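Local coordinates for solute-binding protein (Thermoactinomyces vulgaris, PDB 2ZYO) that binds maltotetraose and probably cyclodextrins, and probably delivers such sugars to a membrane transporter for uptake, at residues Q95-D100 with W284-Y289; K126-V131 with T277-K282; K137-Q142 with K241-I246; Y178-A183 with P268-K273. All blocks are in the same frame, centred on the assembly; numbering follows the deposited sequence.

From the N terminus, the chain lays down four first partners in turn, at 95-100, 126-131, 137-142 and 178-183, before any of them is met. Contact 3 closes first, when 241-246 returns to the loop after strand 120-136. Contact 4 follows at 268-273, tying helix 174-183 to the loop before strand 278-287. Because 178-183 lies within the span of contact 3 but finds its partner beyond it, these two loops cross. Both sit inside the longer loop of contact 2, which pairs strands 120-136 and 278-287 near the centre of the chain, and this in turn lies within that of contact 1, where the loop after strand 94-95 meets strand 278-287. Contacts 1 and 3 lie on opposite sides of that centre.

Contact 1 of 4, residues Q95-D100 with W284-Y289; sequences QPIQVD and WYLSAY
Gln95 grips Leu286 and Ser287 of strand 278-287 with both its backbone and its side chain. Its backbone N donates to Leu286 O over 3.0 Å. One residue on, NE2 of Gln95 donates to Ser287 O at 2.9 Å, with an almost straight N-H...O angle of 176° and the acceptor lying in the plane of the amide. The side chain reaches that far because it runs extended beyond CG (chi2 175°), and on the way Gln95 CG passes 3.7 Å from Leu286 CG. A leucine here would probably leave Ser287 O without its side-chain donor. On the next residue but one, Ile97 CG2 meets Leu286 CB at 4.0 Å. A water accepts from Leu286 N and also bonds to Gln95 O, filling in between the backbones. In the second shell, Ser287 OG accepts from Tyr289 N, an ST turn over 287-289, while helix 293-302 packs on Leu286 through Ala296 and Thr297 and on Ile97 through Met300. The whole belongs to the margin of a mixed sheet backed by a helix, as expected of the alpha/beta architecture of bacterial solute-binding proteins.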
loop_
_atom_site.group_PDB
_atom_site.type_symbol
_atom_site.label_atom_id
_atom_site.label_comp_id
_atom_site.label_asym_id
_atom_site.label_seq_id
_atom_site.Cartn_x
_atom_site.Cartn_y
_atom_site.Cartn_z
ATOM N N GLN A 95 -9.318 18.905 4.303
ATOM C CA GLN A 95 -8.665 20.177 4.014
ATOM C C GLN A 95 -7.154 19.986 4.108
ATOM O O GLN A 95 -6.688 19.102 4.833
ATOM C CB GLN A 95 -9.147 21.273 4.968
ATOM C CG GLN A 95 -8.920 20.992 6.443
ATOM C CD GLN A 95 -9.319 22.162 7.318
ATOM O OE1 GLN A 95 -8.819 23.274 7.147
ATOM N NE2 GLN A 95 -10.218 21.917 8.264
ATOM N N PRO A 96 -6.377 20.799 3.367
ATOM C CA PRO A 96 -4.924 20.633 3.407
ATOM C C PRO A 96 -4.358 20.918 4.790
ATOM O O PRO A 96 -4.967 21.655 5.570
ATOM C CB PRO A 96 -4.421 21.698 2.426
ATOM C CG PRO A 96 -5.592 22.037 1.579
ATOM C CD PRO A 96 -6.778 21.892 2.465
ATOM N N ILE A 97 -3.210 20.319 5.098
ATOM C CA ILE A 97 -2.460 20.714 6.283
ATOM C C ILE A 97 -1.395 21.729 5.895
ATOM O O ILE A 97 -0.873 21.706 4.776
ATOM C CB ILE A 97 -1.833 19.517 7.045
ATOM C CG1 ILE A 97 -0.930 18.677 6.134
ATOM C CG2 ILE A 97 -2.929 18.667 7.684
ATOM C CD1 ILE A 97 0.042 17.775 6.895
ATOM N N GLN A 98 -1.096 22.628 6.823
ATOM C CA GLN A 98 -0.075 23.634 6.609
ATOM C C GLN A 98 1.079 23.395 7.572
ATOM O O GLN A 98 1.013 23.750 8.753
ATOM C CB GLN A 98 -0.664 25.039 6.761
ATOM C CG GLN A 98 -1.703 25.367 5.699
ATOM C CD GLN A 98 -2.251 26.768 5.831
ATOM O OE1 GLN A 98 -3.170 27.019 6.612
ATOM N NE2 GLN A 98 -1.696 27.695 5.053
ATOM N N VAL A 99 2.118 22.747 7.053
ATOM C CA VAL A 99 3.353 22.504 7.792
ATOM C C VAL A 99 4.543 22.923 6.937
ATOM O O VAL A 99 4.452 22.953 5.706
ATOM C CB VAL A 99 3.505 21.014 8.224
ATOM C CG1 VAL A 99 2.402 20.614 9.198
ATOM C CG2 VAL A 99 3.524 20.078 7.014
ATOM N N ASP A 100 5.654 23.249 7.592
ATOM C CA ASP A 100 6.867 23.665 6.895
ATOM C C ASP A 100 7.509 22.485 6.180
ATOM O O ASP A 100 7.247 21.328 6.519
ATOM C CB ASP A 100 7.871 24.275 7.878
ATOM C CG ASP A 100 7.308 25.464 8.637
ATOM O OD1 ASP A 100 6.421 26.162 8.102
ATOM O OD2 ASP A 100 7.767 25.704 9.774
ATOM N N TRP A 284 -2.513 10.290 8.745
ATOM C CA TRP A 284 -3.533 11.081 9.424
ATOM C C TRP A 284 -3.939 12.217 8.504
ATOM O O TRP A 284 -3.073 12.906 7.951
ATOM C CB TRP A 284 -2.989 11.686 10.720
ATOM C CG TRP A 284 -2.805 10.726 11.850
ATOM C CD1 TRP A 284 -1.629 10.400 12.465
ATOM C CD2 TRP A 284 -3.829 9.978 12.517
ATOM N NE1 TRP A 284 -1.855 9.489 13.469
ATOM C CE2 TRP A 284 -3.196 9.210 13.521
ATOM C CE3 TRP A 284 -5.217 9.872 12.357
ATOM C CZ2 TRP A 284 -3.906 8.353 14.370
ATOM C CZ3 TRP A 284 -5.924 9.016 13.198
ATOM C CH2 TRP A 284 -5.265 8.266 14.190
ATOM N N TYR A 285 -5.246 12.414 8.350
ATOM C CA TYR A 285 -5.782 13.500 7.527
ATOM C C TYR A 285 -6.624 14.440 8.377
ATOM O O TYR A 285 -7.070 14.072 9.463
ATOM C CB TYR A 285 -6.593 12.949 6.346
ATOM C CG TYR A 285 -5.935 11.761 5.686
ATOM C CD1 TYR A 285 -4.631 11.847 5.201
ATOM C CD2 TYR A 285 -6.607 10.547 5.565
ATOM C CE1 TYR A 285 -4.011 10.754 4.613
ATOM C CE2 TYR A 285 -5.994 9.444 4.969
ATOM C CZ TYR A 285 -4.698 9.559 4.500
ATOM O OH TYR A 285 -4.081 8.480 3.914
ATOM N N LEU A 286 -6.821 15.657 7.880
ATOM C CA LEU A 286 -7.550 16.689 8.602
ATOM C C LEU A 286 -8.917 16.915 7.971
ATOM O O LEU A 286 -9.014 17.326 6.811
ATOM C CB LEU A 286 -6.740 17.992 8.608
ATOM C CG LEU A 286 -7.308 19.238 9.295
ATOM C CD1 LEU A 286 -7.633 18.982 10.758
ATOM C CD2 LEU A 286 -6.333 20.401 9.153
ATOM N N SER A 287 -9.967 16.644 8.742
ATOM C CA SER A 287 -11.333 16.823 8.266
ATOM C C SER A 287 -11.584 18.267 7.860
ATOM O O SER A 287 -11.189 19.195 8.566
ATOM C CB SER A 287 -12.335 16.420 9.347
ATOM O OG SER A 287 -13.650 16.825 9.000
ATOM N N ALA A 288 -12.257 18.442 6.725
ATOM C CA ALA A 288 -12.648 19.770 6.247
ATOM C C ALA A 288 -13.642 20.429 7.203
ATOM O O ALA A 288 -13.840 21.644 7.165
ATOM C CB ALA A 288 -13.237 19.675 4.850
ATOM N N TYR A 289 -14.247 19.615 8.067
ATOM C CA TYR A 289 -15.260 20.086 9.007
ATOM C C TYR A 289 -14.691 20.406 10.386
ATOM O O TYR A 289 -15.425 20.834 11.279
ATOM C CB TYR A 289 -16.395 19.060 9.110
ATOM C CG TYR A 289 -17.048 18.794 7.778
ATOM C CD1 TYR A 289 -18.055 19.629 7.299
ATOM C CD2 TYR A 289 -16.638 17.726 6.982
ATOM C CE1 TYR A 289 -18.650 19.398 6.068
ATOM C CE2 TYR A 289 -17.226 17.486 5.748
ATOM C CZ TYR A 289 -18.230 18.325 5.297
ATOM O OH TYR A 289 -18.809 18.090 4.074
HETATM O O HOH W 1 -6.414 16.370 5.170
#

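Contact 2 of 4, residues K126-V131 with T277-K282; sequences KAIESV and TFIGVK. With GLC (alpha-D-glucopyranose), chain B.
Strands 126-129 and 278-282 run antiparallel at 164°, with Ala127-Lys282 and Glu129-Gly280 as hydrogen-bonded pairs and Ile128-Val281 as the non-hydrogen-bonded pair between them. A classic beta bulge opens the pairing: Lys126 N, at 2.8 Å, and Ala127 N, at 3.2 Å, both donate to Lys282 O. The position near the centre of the molecule, beside the bound sugar, is consistent with the strand connections that join the two lobes in this class of binding proteins. On the face of Ile128 and Val281 the contact is apolar; Ile128 CD1 meets Ile279 CD1 at 3.6 Å, with helices 338-344 and 109-114 packing nearby. Farther along, Thr277 OG1 donates to Ser130 OG over 2.7 Å, and Ser130 OG in turn donates to Val131 O over 2.8 Å, meeting a lone pair of Val131 O in the carbonyl plane. Placing OG opposite the backbone N (chi1 170°) turns it to this double task. An alanine here would probably leave Thr277 OG1 without its acceptor and Val131 O without this donor. Val131 CG2 adds an apolar touch to Thr277 CG2. On the face of Ala127 and Glu129, Lys282 sends its amino group to a salt bridge with Glu318; Lys126, in the bulge, makes one with Glu25. Glu129 stands across from Gly280, which has no side chain to crowd its carboxylate. The Glu129 side chain, extended beyond CG, reaches the sugar, whose O2, in the glucose unit also bonded by Asn173, donates to Glu129 OE2 over 3.1 Å.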
loop_
_atom_site.group_PDB
_atom_site.type_symbol
_atom_site.label_atom_id
_atom_site.label_comp_id
_atom_site.label_asym_id
_atom_site.label_seq_id
_atom_site.Cartn_x
_atom_site.Cartn_y
_atom_site.Cartn_z
ATOM N N LYS A 126 1.862 7.429 8.859
ATOM C CA LYS A 126 2.007 6.553 10.017
ATOM C C LYS A 126 2.672 5.241 9.619
ATOM O O LYS A 126 3.467 4.684 10.377
ATOM C CB LYS A 126 0.636 6.225 10.615
ATOM C CG LYS A 126 -0.201 7.429 11.025
ATOM C CD LYS A 126 -1.697 7.101 11.036
ATOM C CE LYS A 126 -2.070 6.138 12.159
ATOM N NZ LYS A 126 -3.550 5.940 12.229
ATOM N N ALA A 127 2.325 4.751 8.431
ATOM C CA ALA A 127 2.734 3.420 7.992
ATOM C C ALA A 127 2.928 3.346 6.484
ATOM O O ALA A 127 2.257 4.054 5.727
ATOM C CB ALA A 127 1.712 2.384 8.442
ATOM N N ILE A 128 3.854 2.483 6.069
ATOM C CA ILE A 128 4.082 2.183 4.660
ATOM C C ILE A 128 4.096 0.667 4.473
ATOM O O ILE A 128 4.578 -0.070 5.338
ATOM C CB ILE A 128 5.393 2.842 4.130
ATOM C CG1 ILE A 128 5.554 2.643 2.615
ATOM C CG2 ILE A 128 6.624 2.353 4.899
ATOM C CD1 ILE A 128 6.519 3.616 1.976
ATOM N N GLU A 129 3.538 0.213 3.355
ATOM C CA GLU A 129 3.543 -1.208 3.010
ATOM C C GLU A 129 3.909 -1.437 1.545
ATOM O O GLU A 129 3.624 -0.605 0.683
ATOM C CB GLU A 129 2.191 -1.861 3.332
ATOM C CG GLU A 129 0.995 -1.252 2.601
ATOM C CD GLU A 129 -0.316 -1.982 2.862
ATOM O OE1 GLU A 129 -0.492 -2.547 3.961
ATOM O OE2 GLU A 129 -1.179 -1.968 1.958
ATOM N N SER A 130 4.550 -2.572 1.287
ATOM C CA SER A 130 4.871 -3.027 -0.062
ATOM C C SER A 130 4.964 -4.541 -0.050
ATOM O O SER A 130 5.281 -5.133 0.980
ATOM C CB SER A 130 6.214 -2.447 -0.516
ATOM O OG SER A 130 6.653 -3.042 -1.728
ATOM N N VAL A 131 4.702 -5.171 -1.192
ATOM C CA VAL A 131 5.048 -6.585 -1.339
ATOM C C VAL A 131 6.567 -6.727 -1.377
ATOM O O VAL A 131 7.289 -5.764 -1.649
ATOM C CB VAL A 131 4.403 -7.261 -2.590
ATOM C CG1 VAL A 131 2.883 -7.206 -2.517
ATOM C CG2 VAL A 131 4.912 -6.654 -3.892
ATOM N N THR A 277 7.629 -1.674 -6.946
ATOM C CA THR A 277 6.342 -2.143 -6.456
ATOM C C THR A 277 5.451 -0.954 -6.124
ATOM O O THR A 277 5.926 0.178 -6.011
ATOM C CB THR A 277 6.518 -2.990 -5.187
ATOM O OG1 THR A 277 7.325 -2.271 -4.245
ATOM C CG2 THR A 277 7.197 -4.305 -5.513
ATOM N N PHE A 278 4.156 -1.213 -5.982
ATOM C CA PHE A 278 3.260 -0.234 -5.386
ATOM C C PHE A 278 3.594 -0.102 -3.905
ATOM O O PHE A 278 3.946 -1.084 -3.247
ATOM C CB PHE A 278 1.802 -0.672 -5.519
ATOM C CG PHE A 278 1.187 -0.398 -6.863
ATOM C CD1 PHE A 278 1.366 0.829 -7.502
ATOM C CD2 PHE A 278 0.383 -1.358 -7.471
ATOM C CE1 PHE A 278 0.773 1.082 -8.739
ATOM C CE2 PHE A 278 -0.214 -1.112 -8.706
ATOM C CZ PHE A 278 -0.020 0.109 -9.338
ATOM N N ILE A 279 3.493 1.115 -3.384
ATOM C CA ILE A 279 3.491 1.305 -1.939
ATOM C C ILE A 279 2.139 1.864 -1.499
ATOM O O ILE A 279 1.498 2.618 -2.236
ATOM C CB ILE A 279 4.665 2.192 -1.435
ATOM C CG1 ILE A 279 4.611 3.591 -2.056
ATOM C CG2 ILE A 279 6.010 1.516 -1.722
ATOM C CD1 ILE A 279 5.258 4.669 -1.208
ATOM N N GLY A 280 1.697 1.449 -0.316
ATOM C CA GLY A 280 0.484 1.977 0.293
ATOM C C GLY A 280 0.863 2.708 1.562
ATOM O O GLY A 280 1.630 2.190 2.373
ATOM N N VAL A 281 0.338 3.918 1.722
ATOM C CA VAL A 281 0.638 4.742 2.890
ATOM C C VAL A 281 -0.640 5.002 3.680
ATOM O O VAL A 281 -1.654 5.404 3.110
ATOM C CB VAL A 281 1.301 6.089 2.486
ATOM C CG1 VAL A 281 1.524 6.980 3.707
ATOM C CG2 VAL A 281 2.621 5.846 1.759
ATOM N N LYS A 282 -0.583 4.745 4.986
ATOM C CA LYS A 282 -1.662 5.099 5.901
ATOM C C LYS A 282 -1.236 6.349 6.657
ATOM O O LYS A 282 -0.237 6.333 7.372
ATOM C CB LYS A 282 -1.954 3.961 6.885
ATOM C CG LYS A 282 -2.594 2.729 6.254
ATOM C CD LYS A 282 -3.208 1.796 7.294
ATOM C CE LYS A 282 -2.182 1.242 8.271
ATOM N NZ LYS A 282 -2.801 0.347 9.292
HETATM C C1 GLC B . -3.137 -6.064 0.238
HETATM C C2 GLC B . -3.214 -4.516 0.207
HETATM C C3 GLC B . -4.316 -3.985 -0.734
HETATM C C4 GLC B . -4.318 -4.725 -2.072
HETATM C C5 GLC B . -4.340 -6.232 -1.830
HETATM C C6 GLC B . -4.338 -7.045 -3.116
HETATM O O1 GLC B . -4.176 -6.615 0.968
HETATM O O2 GLC B . -3.426 -4.009 1.523
HETATM O O3 GLC B . -4.108 -2.600 -0.974
HETATM O O4 GLC B . -5.480 -4.339 -2.831
HETATM O O5 GLC B . -3.168 -6.615 -1.087
HETATM O O6 GLC B . -5.643 -7.496 -3.448
HETATM O O HOH W 2 0.252 1.507 4.876
HETATM O O HOH W 3 3.263 -3.585 -3.130
#

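Contact 3 of 4, residues K137-Q142 with K241-I246; sequences KKLMGQ and KVAAVI
Leu139 and Met140 are consecutive residues that leave the loop in diverging directions, Leu139 toward Val242 and Met140 toward Ala244, with Ala243 between them, and each uses a different part of its side chain. Leu139 makes its contact at two levels. Its CB sits 3.9 Å from Ala243 CB, methylene against methyl, while one branch of its fork, CD1, turns along the chain and comes to rest 3.6 Å from Val242 O, beside the peptide group that leads into Ala243. Met140 works with its end instead. The chain runs straight through CB and CG, with CG opposite the backbone N (chi1 178°), and then folds at the sulfur (chi3 -80°), which swings Met140 CE round to 4.0 Å from Ala244 CB and 4.4 Å from Ala243 CB. The thioether is thus laid against two alanine methyls, and Ala243 CB is approached by both Leu139 and Met140. No hydrogen bond joins the two segments directly; they meet by van der Waals packing. The chain turns a corner at Ala243, whose backbone is compact between extended Val242 and Ala244, a break within strand 242-247. This strand belongs to the mixed sheet, between strand 120-136, to which it is antiparallel, and strand 165-169, to which it is parallel; at the corner, Ala243 is tied by backbone bonds to Asn136 and Tyr165. Val242 packs on Leu236 and Phe237 of helix 230-238. Met140 also lies against Tyr135, and Lys241 NZ hydrogen-bonds to Ser239 OG and Gln163 O.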
loop_
_atom_site.group_PDB
_atom_site.type_symbol
_atom_site.label_atom_id
_atom_site.label_comp_id
_atom_site.label_asym_id
_atom_site.label_seq_id
_atom_site.Cartn_x
_atom_site.Cartn_y
_atom_site.Cartn_z
ATOM N N LYS A 137 12.651 -20.187 5.315
ATOM C CA LYS A 137 14.086 -20.368 5.577
ATOM C C LYS A 137 14.549 -21.831 5.582
ATOM O O LYS A 137 15.745 -22.108 5.461
ATOM C CB LYS A 137 14.496 -19.667 6.879
ATOM C CG LYS A 137 14.575 -18.149 6.758
ATOM C CD LYS A 137 14.959 -17.513 8.088
ATOM C CE LYS A 137 15.327 -16.045 7.918
ATOM N NZ LYS A 137 15.833 -15.454 9.189
ATOM N N LYS A 138 13.602 -22.759 5.709
ATOM C CA LYS A 138 13.913 -24.187 5.628
ATOM C C LYS A 138 14.018 -24.672 4.180
ATOM O O LYS A 138 14.497 -25.784 3.924
ATOM C CB LYS A 138 12.868 -25.014 6.387
ATOM C CG LYS A 138 12.864 -24.786 7.891
ATOM C CD LYS A 138 11.840 -25.669 8.586
ATOM C CE LYS A 138 11.730 -25.325 10.061
ATOM N NZ LYS A 138 10.623 -26.076 10.721
ATOM N N LEU A 139 13.581 -23.834 3.239
ATOM C CA LEU A 139 13.524 -24.208 1.824
ATOM C C LEU A 139 14.398 -23.347 0.911
ATOM O O LEU A 139 14.781 -23.787 -0.172
ATOM C CB LEU A 139 12.077 -24.192 1.318
ATOM C CG LEU A 139 11.051 -25.076 2.032
ATOM C CD1 LEU A 139 9.661 -24.811 1.478
ATOM C CD2 LEU A 139 11.399 -26.558 1.917
ATOM N N MET A 140 14.699 -22.127 1.349
ATOM C CA MET A 140 15.497 -21.193 0.559
ATOM C C MET A 140 16.550 -20.503 1.421
ATOM O O MET A 140 16.254 -20.046 2.531
ATOM C CB MET A 140 14.592 -20.156 -0.120
ATOM C CG MET A 140 15.333 -19.099 -0.939
ATOM S SD MET A 140 14.225 -18.007 -1.853
ATOM C CE MET A 140 13.815 -19.028 -3.261
ATOM N N GLY A 141 17.772 -20.435 0.896
ATOM C CA GLY A 141 18.887 -19.781 1.572
ATOM C C GLY A 141 19.166 -18.417 0.978
ATOM O O GLY A 141 18.534 -17.426 1.349
ATOM N N GLN A 142 20.121 -18.360 0.053
ATOM C CA GLN A 142 20.366 -17.139 -0.695
ATOM C C GLN A 142 19.238 -16.963 -1.702
ATOM O O GLN A 142 18.983 -17.850 -2.519
ATOM C CB GLN A 142 21.721 -17.185 -1.408
ATOM C CG GLN A 142 22.031 -15.942 -2.248
ATOM C CD GLN A 142 22.116 -14.674 -1.419
ATOM O OE1 GLN A 142 22.749 -14.649 -0.365
ATOM N NE2 GLN A 142 21.472 -13.613 -1.893
ATOM N N LYS A 241 5.324 -26.105 1.976
ATOM C CA LYS A 241 5.732 -26.664 0.684
ATOM C C LYS A 241 5.949 -25.597 -0.396
ATOM O O LYS A 241 5.970 -25.908 -1.588
ATOM C CB LYS A 241 4.723 -27.714 0.207
ATOM C CG LYS A 241 4.667 -28.979 1.060
ATOM C CD LYS A 241 3.669 -29.996 0.502
ATOM C CE LYS A 241 2.232 -29.726 0.961
ATOM N NZ LYS A 241 1.581 -28.561 0.278
ATOM N N VAL A 242 6.109 -24.343 0.024
ATOM C CA VAL A 242 6.390 -23.246 -0.904
ATOM C C VAL A 242 7.627 -22.487 -0.428
ATOM O O VAL A 242 7.642 -21.946 0.678
ATOM C CB VAL A 242 5.186 -22.278 -1.052
ATOM C CG1 VAL A 242 5.535 -21.113 -1.973
ATOM C CG2 VAL A 242 3.959 -23.015 -1.585
ATOM N N ALA A 243 8.659 -22.449 -1.267
ATOM C CA ALA A 243 9.918 -21.804 -0.899
ATOM C C ALA A 243 9.783 -20.290 -0.761
ATOM O O ALA A 243 10.281 -19.710 0.203
ATOM C CB ALA A 243 11.010 -22.153 -1.892
ATOM N N ALA A 244 9.107 -19.659 -1.720
ATOM C CA ALA A 244 8.969 -18.207 -1.729
ATOM C C ALA A 244 7.632 -17.752 -2.296
ATOM O O ALA A 244 7.093 -18.366 -3.219
ATOM C CB ALA A 244 10.116 -17.570 -2.508
ATOM N N VAL A 245 7.100 -16.677 -1.720
ATOM C CA VAL A 245 5.935 -15.990 -2.266
ATOM C C VAL A 245 6.258 -14.510 -2.459
ATOM O O VAL A 245 7.225 -13.999 -1.885
ATOM C CB VAL A 245 4.668 -16.138 -1.364
ATOM C CG1 VAL A 245 4.308 -17.608 -1.151
ATOM C CG2 VAL A 245 4.845 -15.423 -0.024
ATOM N N ILE A 246 5.464 -13.838 -3.289
ATOM C CA ILE A 246 5.500 -12.384 -3.365
ATOM C C ILE A 246 4.237 -11.888 -2.672
ATOM O O ILE A 246 3.126 -12.103 -3.157
ATOM C CB ILE A 246 5.591 -11.864 -4.820
ATOM C CG1 ILE A 246 6.880 -12.362 -5.483
ATOM C CG2 ILE A 246 5.525 -10.335 -4.846
ATOM C CD1 ILE A 246 6.996 -12.043 -6.957
#

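Contact 4 of 4, residues Y178-A183 with P268-K273; sequences YFLFAA and PKIDGK
Ile270 meets helix 174-183 chiefly at Ala183, and its side chain can be followed outward from CB, where it forks. The short branch, CG2, comes to 3.8 Å from Ala183 CB, and CG1 stands at the same separation of 3.8 Å from that methyl, so Ala183 CB lies against both arms. With CG1 opposite the backbone N (chi1 -178°) and the chain continuing extended, CD1 is carried farthest toward the helix. There Ile270 CD1 touches three residues: Ala183 CB at 3.7 Å, Leu180 CD2 at 3.8 Å, with the two side chains crossing at about a right angle, and Phe179 CE1 at 4.2 Å, obliquely to the ring. Beside it Asp271 OD2 lies 3.5 Å from Ala183 CB; the carboxylate has its real partner in a salt bridge with Lys184, which directly follows Ala183. Ile270 begins a type I' turn, closed by reciprocal backbone bonds with Lys273, and the turn presents both Ile270 and Asp271 to the helix. Around this apolar point Tyr147 of helix 147-157 packs on Phe179, Leu180 and Ile270, and helix 206-220 touches Leu180, while the turn itself belongs to the connection from strand 262-265 to strand 278-287.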
loop_
_atom_site.group_PDB
_atom_site.type_symbol
_atom_site.label_atom_id
_atom_site.label_comp_id
_atom_site.label_asym_id
_atom_site.label_seq_id
_atom_site.Cartn_x
_atom_site.Cartn_y
_atom_site.Cartn_z
ATOM N N TYR A 178 2.360 -5.603 -10.667
ATOM C CA TYR A 178 2.766 -4.263 -11.091
ATOM C C TYR A 178 4.254 -4.161 -11.432
ATOM O O TYR A 178 4.615 -3.540 -12.436
ATOM C CB TYR A 178 2.394 -3.201 -10.055
ATOM C CG TYR A 178 2.837 -1.812 -10.461
ATOM C CD1 TYR A 178 2.239 -1.159 -11.537
ATOM C CD2 TYR A 178 3.865 -1.161 -9.782
ATOM C CE1 TYR A 178 2.645 0.113 -11.921
ATOM C CE2 TYR A 178 4.279 0.110 -10.162
ATOM C CZ TYR A 178 3.664 0.739 -11.231
ATOM O OH TYR A 178 4.061 2.003 -11.616
ATOM N N PHE A 179 5.109 -4.781 -10.615
ATOM C CA PHE A 179 6.557 -4.694 -10.835
ATOM C C PHE A 179 6.972 -5.188 -12.219
ATOM O O PHE A 179 7.928 -4.677 -12.798
ATOM C CB PHE A 179 7.355 -5.380 -9.711
ATOM C CG PHE A 179 7.450 -6.880 -9.834
ATOM C CD1 PHE A 179 8.581 -7.474 -10.389
ATOM C CD2 PHE A 179 6.422 -7.699 -9.372
ATOM C CE1 PHE A 179 8.683 -8.863 -10.496
ATOM C CE2 PHE A 179 6.511 -9.090 -9.477
ATOM C CZ PHE A 179 7.646 -9.674 -10.039
ATOM N N LEU A 180 6.234 -6.165 -12.748
ATOM C CA LEU A 180 6.495 -6.687 -14.092
ATOM C C LEU A 180 6.168 -5.657 -15.170
ATOM O O LEU A 180 6.871 -5.566 -16.177
ATOM C CB LEU A 180 5.716 -7.984 -14.340
ATOM C CG LEU A 180 6.066 -9.186 -13.454
ATOM C CD1 LEU A 180 5.042 -10.304 -13.610
ATOM C CD2 LEU A 180 7.469 -9.701 -13.751
ATOM N N PHE A 181 5.103 -4.888 -14.956
ATOM C CA PHE A 181 4.717 -3.821 -15.877
ATOM C C PHE A 181 5.664 -2.629 -15.766
ATOM O O PHE A 181 6.124 -2.098 -16.778
ATOM C CB PHE A 181 3.266 -3.398 -15.632
ATOM C CG PHE A 181 2.259 -4.434 -16.054
ATOM C CD1 PHE A 181 1.643 -4.351 -17.296
ATOM C CD2 PHE A 181 1.932 -5.494 -15.213
ATOM C CE1 PHE A 181 0.709 -5.306 -17.698
ATOM C CE2 PHE A 181 0.999 -6.460 -15.604
ATOM C CZ PHE A 181 0.387 -6.363 -16.847
ATOM N N ALA A 182 5.968 -2.228 -14.532
ATOM C CA ALA A 182 6.895 -1.123 -14.275
ATOM C C ALA A 182 8.285 -1.389 -14.856
ATOM O O ALA A 182 8.934 -0.472 -15.364
ATOM C CB ALA A 182 6.985 -0.840 -12.785
ATOM N N ALA A 183 8.726 -2.647 -14.792
ATOM C CA ALA A 183 10.018 -3.063 -15.347
ATOM C C ALA A 183 10.129 -2.757 -16.838
ATOM O O ALA A 183 11.212 -2.451 -17.337
ATOM C CB ALA A 183 10.245 -4.546 -15.099
ATOM N N PRO A 268 14.079 -9.503 -6.552
ATOM C CA PRO A 268 15.305 -9.526 -7.346
ATOM C C PRO A 268 15.292 -8.466 -8.442
ATOM O O PRO A 268 14.225 -8.109 -8.947
ATOM C CB PRO A 268 15.286 -10.926 -7.962
ATOM C CG PRO A 268 14.489 -11.747 -7.008
ATOM C CD PRO A 268 13.412 -10.820 -6.543
ATOM N N LYS A 269 16.469 -7.957 -8.798
ATOM C CA LYS A 269 16.570 -6.948 -9.845
ATOM C C LYS A 269 16.018 -7.477 -11.161
ATOM O O LYS A 269 16.254 -8.630 -11.530
ATOM C CB LYS A 269 18.008 -6.448 -9.999
ATOM C CG LYS A 269 18.467 -5.599 -8.824
ATOM C CD LYS A 269 19.814 -4.949 -9.077
ATOM C CE LYS A 269 20.171 -4.011 -7.932
ATOM N NZ LYS A 269 21.505 -3.382 -8.123
ATOM N N ILE A 270 15.251 -6.630 -11.839
ATOM C CA ILE A 270 14.574 -7.002 -13.074
ATOM C C ILE A 270 14.930 -6.009 -14.174
ATOM O O ILE A 270 14.925 -4.792 -13.956
ATOM C CB ILE A 270 13.033 -7.110 -12.869
ATOM C CG1 ILE A 270 12.336 -7.558 -14.163
ATOM C CG2 ILE A 270 12.452 -5.800 -12.308
ATOM C CD1 ILE A 270 10.908 -8.054 -13.971
ATOM N N ASP A 271 15.259 -6.546 -15.349
ATOM C CA ASP A 271 15.708 -5.750 -16.491
ATOM C C ASP A 271 16.819 -4.766 -16.096
ATOM O O ASP A 271 16.841 -3.615 -16.535
ATOM C CB ASP A 271 14.519 -5.054 -17.172
ATOM C CG ASP A 271 13.540 -6.045 -17.787
ATOM O OD1 ASP A 271 13.983 -6.929 -18.550
ATOM O OD2 ASP A 271 12.328 -5.946 -17.508
ATOM N N GLY A 272 17.725 -5.241 -15.242
ATOM C CA GLY A 272 18.907 -4.485 -14.834
ATOM C C GLY A 272 18.712 -3.451 -13.740
ATOM O O GLY A 272 19.677 -2.797 -13.332
ATOM N N LYS A 273 17.479 -3.300 -13.258
ATOM C CA LYS A 273 17.157 -2.277 -12.258
ATOM C C LYS A 273 16.436 -2.838 -11.039
ATOM O O LYS A 273 15.968 -3.976 -11.053
ATOM C CB LYS A 273 16.293 -1.175 -12.876
ATOM C CG LYS A 273 17.010 -0.263 -13.866
ATOM C CD LYS A 273 16.164 0.967 -14.200
ATOM C CE LYS A 273 14.833 0.589 -14.837
ATOM N NZ LYS A 273 13.969 1.771 -15.112
#